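Probable chemoreceptor (Methyl-accepting chemotaxis) transmembrane protein (Rhizobium meliloti, PDB 6D8V) is a probable chemotaxis receptor whose sensory region binds quaternary ammonium compounds such as 1,1-dimethyl-prolinium, and presumably relays their presence across the membrane. Local coordinates at residues R16-A19 with S20-G24; A204-P207 with E208-M211; F252-P255 with D256-A259. One frame throughout, in Å; residues are numbered along the deposited sequence.

Contact 1 of 3, residues R16-A19 with S20-G24; sequences RAIA and SDIAG
Within the long helix 2-45, R16, A17, I18 and A19 meet S20, D21, I22 and A23 one turn later, an intrahelical contact built on the i to i+4 backbone bonds of an alpha-helix. I22 N bonds to I18 O at 3.0 Å, with an N-H...O angle of 174°. A23 N lies 2.7 Å from A19 O, and S20 N reaches R16 O over 3.3 Å. The carbonyl of A17 receives two groups, both through weak bonds: D21 N approaches A17 O at 3.4 Å, and the hydroxyl S20 OG comes to 3.3 Å from the same A17 O. The S20 chi1 of 79° places OG between the backbone N and the carbonyl carbon, so that the hydroxyl folds back along the helix. On the apolar side, I18 CG2 rests 4.2 Å from I22 CG1, and I22 CG1 also lies against the I18 carbonyl. This apolar side looks into the four-stranded sheet: I18 packs on V263 of strand 259-268, I22 on W261 of that strand and F252 of strand 243-254, and A19 on Y250 and F252 of strand 243-254.

Contact 2 of 3, residues A204-P207 with E208-M211; sequences APIP and ELLM
One carboxylate oxygen of E208, OE2, stands over one face of the P207 proline ring near CD, 3.3 Å from P207 CD, while the same OE2 lies 3.6 Å from I206 CB. The bend of the E208 chain at chi2 (108°) turns the flat carboxylate back in this way, against apolar carbon. At the CA-CB edge of the P207 ring, L210 CD1 comes to 4.4 Å from P207 CB. The proline ring of P205 is met at its CD corner by L209 CD1, 4.0 Å away. The flat peptide carbonyl of P207 is approached from above its plane: L210 N bonds to P207 O at 3.1 Å, with the donor 59° out of the plane. Together with the weak bond from L209 N to I206 O, this makes two overlapping type I beta-turns, with P207 at the second position of the first, within the loop that joins strand 191-195 to helix 219-228. Where the chain doubles back, A204 CB touches L209 CB at 3.6 Å and L210 CD2 at 3.9 Å, and I206 CG1 packs against L209 CG at 4.0 Å. Beyond the turns, L209 leans on W201, and K212 NZ is hydrogen-bonded to E208 O.

Contact 3 of 3, residues F252-P255 with D256-A259; sequences FSLP and DVNA
The L254 chi1 of -68° sets CG anti to the carbonyl carbon, and a V257 chi1 of -62° sets CG1 anti to its own carbonyl carbon and leaves CG2 between the backbone N and that carbon, facing L254; the two side chains thus converge inside the turn, L254 CB lying 3.9 Å from V257 CG2. They meet at a slant, and the same methyl also touches the far end of the leucine, at 4.1 Å between V257 CG2 and L254 CD1. Beside this touch lies the bond that closes the turn, L254 N to A259 O, 2.8 Å long and nearly straight at 168°. A259 O also lies near carbon, 3.5 Å from L254 CB and 3.6 Å from S253 CA. A looser touch joins L254 CD1 to A259 CB at 4.5 Å. P255 and D256 carry the chain round the outer side of this beta-hairpin, which links strand 243-254 to strand 259-268 at one end of the four-stranded sheet. F252 continues the pairing through backbone hydrogen bonds with W261. The turn itself is pressed against the other, seven-stranded sheet: L254, V257 and A259 all pack on I136 of strand 135-136, V257 reaches I154 and D256 reaches Y156 of strand 149-160, and P255 touches A23 of helix 2-45.

Overall arrangement
The three contacts show how short-range chemistry follows place in the fold. Contacts 1 and 3 are both partly buried and meet directly, their centres 12 Å apart: helix 2-45 lies against strand 243-254 and the turn after it. Contact 2 is a surface loop, its centre about 21 Å from that of contact 1 and 23 Å from that of contact 3, and it touches neither. Repeated backbone bonds dominate contact 1, a single closing bond with an apolar filling characterises contact 3, and contact 2 combines two backbone turn bonds, one of them weak, with touches among A204, P205, I206, P207, L209 and L210. Contact 3 also packs on strands 135-136 and 149-160 of the ligand-binding, Cache-type domain.

Contact 1 of 3, residues R16-A19 with S20-G24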
loop_
_atom_site.group_PDB
_atom_site.type_symbol
_atom_site.label_atom_id
_atom_site.label_comp_id
_atom_site.label_asym_id
_atom_site.label_seq_id
_atom_site.Cartn_x
_atom_site.Cartn_y
_atom_site.Cartn_z
ATOM N N ARG A 16 -18.231 0.547 -7.098
ATOM C CA ARG A 16 -18.624 0.831 -5.721
ATOM C C ARG A 16 -18.402 -0.389 -4.833
ATOM O O ARG A 16 -17.881 -0.268 -3.719
ATOM C CB ARG A 16 -20.082 1.302 -5.680
ATOM C CG ARG A 16 -20.659 1.550 -4.283
ATOM C CD ARG A 16 -21.676 2.695 -4.279
ATOM N NE ARG A 16 -22.557 2.682 -5.446
ATOM C CZ ARG A 16 -22.526 3.581 -6.431
ATOM N NH1 ARG A 16 -21.664 4.591 -6.394
ATOM N NH2 ARG A 16 -23.371 3.481 -7.453
ATOM N N ALA A 17 -18.760 -1.578 -5.323
ATOM C CA ALA A 17 -18.492 -2.806 -4.577
ATOM C C ALA A 17 -16.994 -3.046 -4.390
ATOM O O ALA A 17 -16.556 -3.424 -3.297
ATOM C CB ALA A 17 -19.129 -3.996 -5.289
ATOM N N ILE A 18 -16.195 -2.852 -5.447
ATOM C CA ILE A 18 -14.757 -3.110 -5.365
ATOM C C ILE A 18 -14.096 -2.133 -4.413
ATOM O O ILE A 18 -13.192 -2.500 -3.652
ATOM C CB ILE A 18 -14.108 -3.031 -6.760
ATOM C CG1 ILE A 18 -14.659 -4.119 -7.704
ATOM C CG2 ILE A 18 -12.572 -3.056 -6.644
ATOM C CD1 ILE A 18 -14.615 -5.523 -7.130
ATOM N N ALA A 19 -14.530 -0.867 -4.452
ATOM C CA ALA A 19 -13.885 0.170 -3.658
ATOM C C ALA A 19 -14.093 -0.062 -2.166
ATOM O O ALA A 19 -13.175 0.147 -1.364
ATOM C CB ALA A 19 -14.408 1.548 -4.072
ATOM N N SER A 20 -15.291 -0.487 -1.763
ATOM C CA SER A 20 -15.512 -0.686 -0.332
ATOM C C SER A 20 -14.723 -1.881 0.187
ATOM O O SER A 20 -14.330 -1.905 1.359
ATOM C CB SER A 20 -16.997 -0.855 -0.033
ATOM O OG SER A 20 -17.420 -2.162 -0.332
ATOM N N ASP A 21 -14.475 -2.874 -0.670
ATOM C CA ASP A 21 -13.629 -3.990 -0.272
ATOM C C ASP A 21 -12.176 -3.556 -0.125
ATOM O O ASP A 21 -11.547 -3.844 0.900
ATOM C CB ASP A 21 -13.759 -5.133 -1.273
ATOM C CG ASP A 21 -13.126 -6.408 -0.772
ATOM O OD1 ASP A 21 -11.889 -6.436 -0.610
ATOM O OD2 ASP A 21 -13.869 -7.376 -0.512
ATOM N N ILE A 22 -11.626 -2.857 -1.124
ATOM C CA ILE A 22 -10.260 -2.362 -1.001
ATOM C C ILE A 22 -10.158 -1.388 0.168
ATOM O O ILE A 22 -9.262 -1.490 1.016
ATOM C CB ILE A 22 -9.792 -1.718 -2.319
ATOM C CG1 ILE A 22 -9.794 -2.749 -3.443
ATOM C CG2 ILE A 22 -8.383 -1.166 -2.167
ATOM C CD1 ILE A 22 -8.949 -3.948 -3.133
ATOM N N ALA A 23 -11.077 -0.424 0.236
ATOM C CA ALA A 23 -11.016 0.572 1.304
ATOM C C ALA A 23 -11.131 -0.077 2.682
ATOM O O ALA A 23 -10.459 0.340 3.634
ATOM C CB ALA A 23 -12.107 1.618 1.098
ATOM N N GLY A 24 -11.972 -1.103 2.805
ATOM C CA GLY A 24 -12.065 -1.813 4.068
ATOM C C GLY A 24 -10.774 -2.510 4.428
ATOM O O GLY A 24 -10.217 -2.308 5.511
#

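Contact 2 of 3, residues A204-P207 with E208-M211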
loop_
_atom_site.group_PDB
_atom_site.type_symbol
_atom_site.label_atom_id
_atom_site.label_comp_id
_atom_site.label_asym_id
_atom_site.label_seq_id
_atom_site.Cartn_x
_atom_site.Cartn_y
_atom_site.Cartn_z
ATOM N N ALA A 204 -2.720 -3.851 -13.093
ATOM C CA ALA A 204 -2.657 -3.525 -14.506
ATOM C C ALA A 204 -2.924 -4.752 -15.359
ATOM O O ALA A 204 -2.989 -5.871 -14.852
ATOM C CB ALA A 204 -1.279 -2.946 -14.865
ATOM N N PRO A 205 -3.104 -4.559 -16.667
ATOM C CA PRO A 205 -3.241 -5.715 -17.570
ATOM C C PRO A 205 -1.966 -6.534 -17.686
ATOM O O PRO A 205 -1.992 -7.751 -17.493
ATOM C CB PRO A 205 -3.601 -5.085 -18.923
ATOM C CG PRO A 205 -4.108 -3.739 -18.623
ATOM C CD PRO A 205 -3.530 -3.295 -17.295
ATOM N N ILE A 206 -0.853 -5.896 -18.036
ATOM C CA ILE A 206 0.435 -6.586 -18.041
ATOM C C ILE A 206 1.217 -6.087 -16.833
ATOM O O ILE A 206 0.937 -4.992 -16.326
ATOM C CB ILE A 206 1.204 -6.374 -19.358
ATOM C CG1 ILE A 206 1.331 -4.886 -19.686
ATOM C CG2 ILE A 206 0.524 -7.115 -20.488
ATOM C CD1 ILE A 206 2.090 -4.618 -20.960
ATOM N N PRO A 207 2.175 -6.859 -16.318
ATOM C CA PRO A 207 2.913 -6.403 -15.130
ATOM C C PRO A 207 3.906 -5.295 -15.426
ATOM O O PRO A 207 4.301 -4.577 -14.495
ATOM C CB PRO A 207 3.613 -7.675 -14.635
ATOM C CG PRO A 207 3.658 -8.570 -15.813
ATOM C CD PRO A 207 2.547 -8.218 -16.735
ATOM N N GLU A 208 4.297 -5.120 -16.693
ATOM C CA GLU A 208 5.214 -4.047 -17.056
ATOM C C GLU A 208 4.639 -2.669 -16.726
ATOM O O GLU A 208 5.400 -1.731 -16.460
ATOM C CB GLU A 208 5.571 -4.164 -18.543
ATOM C CG GLU A 208 6.380 -5.424 -18.885
ATOM C CD GLU A 208 5.581 -6.481 -19.653
ATOM O OE1 GLU A 208 5.800 -6.640 -20.887
ATOM O OE2 GLU A 208 4.742 -7.163 -19.021
ATOM N N LEU A 209 3.309 -2.532 -16.696
ATOM C CA LEU A 209 2.665 -1.248 -16.421
ATOM C C LEU A 209 2.671 -0.855 -14.949
ATOM O O LEU A 209 2.390 0.307 -14.638
ATOM C CB LEU A 209 1.214 -1.257 -16.914
ATOM C CG LEU A 209 1.026 -1.124 -18.428
ATOM C CD1 LEU A 209 -0.434 -1.287 -18.839
ATOM C CD2 LEU A 209 1.556 0.218 -18.897
ATOM N N LEU A 210 2.970 -1.771 -14.035
ATOM C CA LEU A 210 2.840 -1.437 -12.624
ATOM C C LEU A 210 3.802 -0.321 -12.233
ATOM O O LEU A 210 4.934 -0.251 -12.721
ATOM C CB LEU A 210 3.084 -2.667 -11.760
ATOM C CG LEU A 210 2.009 -3.731 -11.964
ATOM C CD1 LEU A 210 2.367 -5.034 -11.280
ATOM C CD2 LEU A 210 0.694 -3.202 -11.457
ATOM N N MET A 211 3.329 0.568 -11.354
ATOM C CA MET A 211 4.167 1.614 -10.783
ATOM C C MET A 211 4.387 2.758 -11.769
ATOM O O MET A 211 4.911 3.816 -11.397
ATOM C CB MET A 211 5.512 1.029 -10.345
ATOM C CG MET A 211 5.516 0.415 -8.960
ATOM S SD MET A 211 7.141 -0.215 -8.507
ATOM C CE MET A 211 8.157 1.219 -8.846
#

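Contact 3 of 3, residues F252-P255 with D256-A259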
loop_
_atom_site.group_PDB
_atom_site.type_symbol
_atom_site.label_atom_id
_atom_site.label_comp_id
_atom_site.label_asym_id
_atom_site.label_seq_id
_atom_site.Cartn_x
_atom_site.Cartn_y
_atom_site.Cartn_z
ATOM N N PHE A 252 -12.064 6.644 -5.087
ATOM C CA PHE A 252 -12.625 6.332 -3.779
ATOM C C PHE A 252 -11.572 6.608 -2.713
ATOM O O PHE A 252 -10.404 6.248 -2.880
ATOM C CB PHE A 252 -13.106 4.877 -3.708
ATOM C CG PHE A 252 -12.001 3.865 -3.815
ATOM C CD1 PHE A 252 -11.454 3.550 -5.045
ATOM C CD2 PHE A 252 -11.514 3.230 -2.685
ATOM C CE1 PHE A 252 -10.445 2.624 -5.149
ATOM C CE2 PHE A 252 -10.499 2.301 -2.779
ATOM C CZ PHE A 252 -9.967 1.994 -4.018
ATOM N N SER A 253 -11.996 7.246 -1.623
ATOM C CA SER A 253 -11.086 7.631 -0.549
ATOM C C SER A 253 -10.684 6.439 0.308
ATOM O O SER A 253 -11.508 5.579 0.636
ATOM C CB SER A 253 -11.729 8.688 0.348
ATOM O OG SER A 253 -11.636 9.973 -0.238
ATOM N N LEU A 254 -9.466 6.412 0.735
ATOM C CA LEU A 254 -9.013 5.315 1.487
ATOM C C LEU A 254 -9.094 5.817 2.840
ATOM O O LEU A 254 -8.891 6.962 3.020
ATOM C CB LEU A 254 -7.583 5.068 1.195
ATOM C CG LEU A 254 -7.194 4.580 -0.160
ATOM C CD1 LEU A 254 -5.761 4.292 -0.064
ATOM C CD2 LEU A 254 -7.925 3.339 -0.449
ATOM N N PRO A 255 -9.448 4.897 3.832
ATOM C CA PRO A 255 -9.837 5.495 5.070
ATOM C C PRO A 255 -8.965 6.336 5.889
ATOM O O PRO A 255 -9.481 7.400 6.170
ATOM C CB PRO A 255 -9.967 4.301 5.911
ATOM C CG PRO A 255 -10.752 3.477 5.098
ATOM C CD PRO A 255 -9.788 3.418 4.028
ATOM N N ASP A 256 -7.760 5.983 6.267
ATOM C CA ASP A 256 -7.115 6.780 7.285
ATOM C C ASP A 256 -5.876 7.457 6.897
ATOM O O ASP A 256 -5.347 8.179 7.638
ATOM C CB ASP A 256 -6.839 5.941 8.482
ATOM C CG ASP A 256 -8.066 5.451 9.141
ATOM O OD1 ASP A 256 -8.966 6.247 9.303
ATOM O OD2 ASP A 256 -8.144 4.284 9.530
ATOM N N VAL A 257 -5.428 7.199 5.699
ATOM C CA VAL A 257 -4.106 7.486 5.216
ATOM C C VAL A 257 -4.111 8.607 4.263
ATOM O O VAL A 257 -3.218 8.855 3.567
ATOM C CB VAL A 257 -3.581 6.311 4.505
ATOM C CG1 VAL A 257 -3.486 5.202 5.457
ATOM C CG2 VAL A 257 -4.544 5.897 3.474
ATOM N N ASN A 258 -5.183 9.290 4.221
ATOM C CA ASN A 258 -5.236 10.539 3.463
ATOM C C ASN A 258 -4.786 10.331 2.013
ATOM O O ASN A 258 -3.711 10.762 1.584
ATOM C CB ASN A 258 -4.392 11.616 4.146
ATOM C CG ASN A 258 -4.531 12.973 3.479
ATOM O OD1 ASN A 258 -5.623 13.375 3.074
ATOM N ND2 ASN A 258 -3.414 13.681 3.349
ATOM N N ALA A 259 -5.657 9.661 1.263
ATOM C CA ALA A 259 -5.396 9.384 -0.141
ATOM C C ALA A 259 -6.637 8.755 -0.752
ATOM O O ALA A 259 -7.534 8.296 -0.043
ATOM C CB ALA A 259 -4.189 8.462 -0.332
#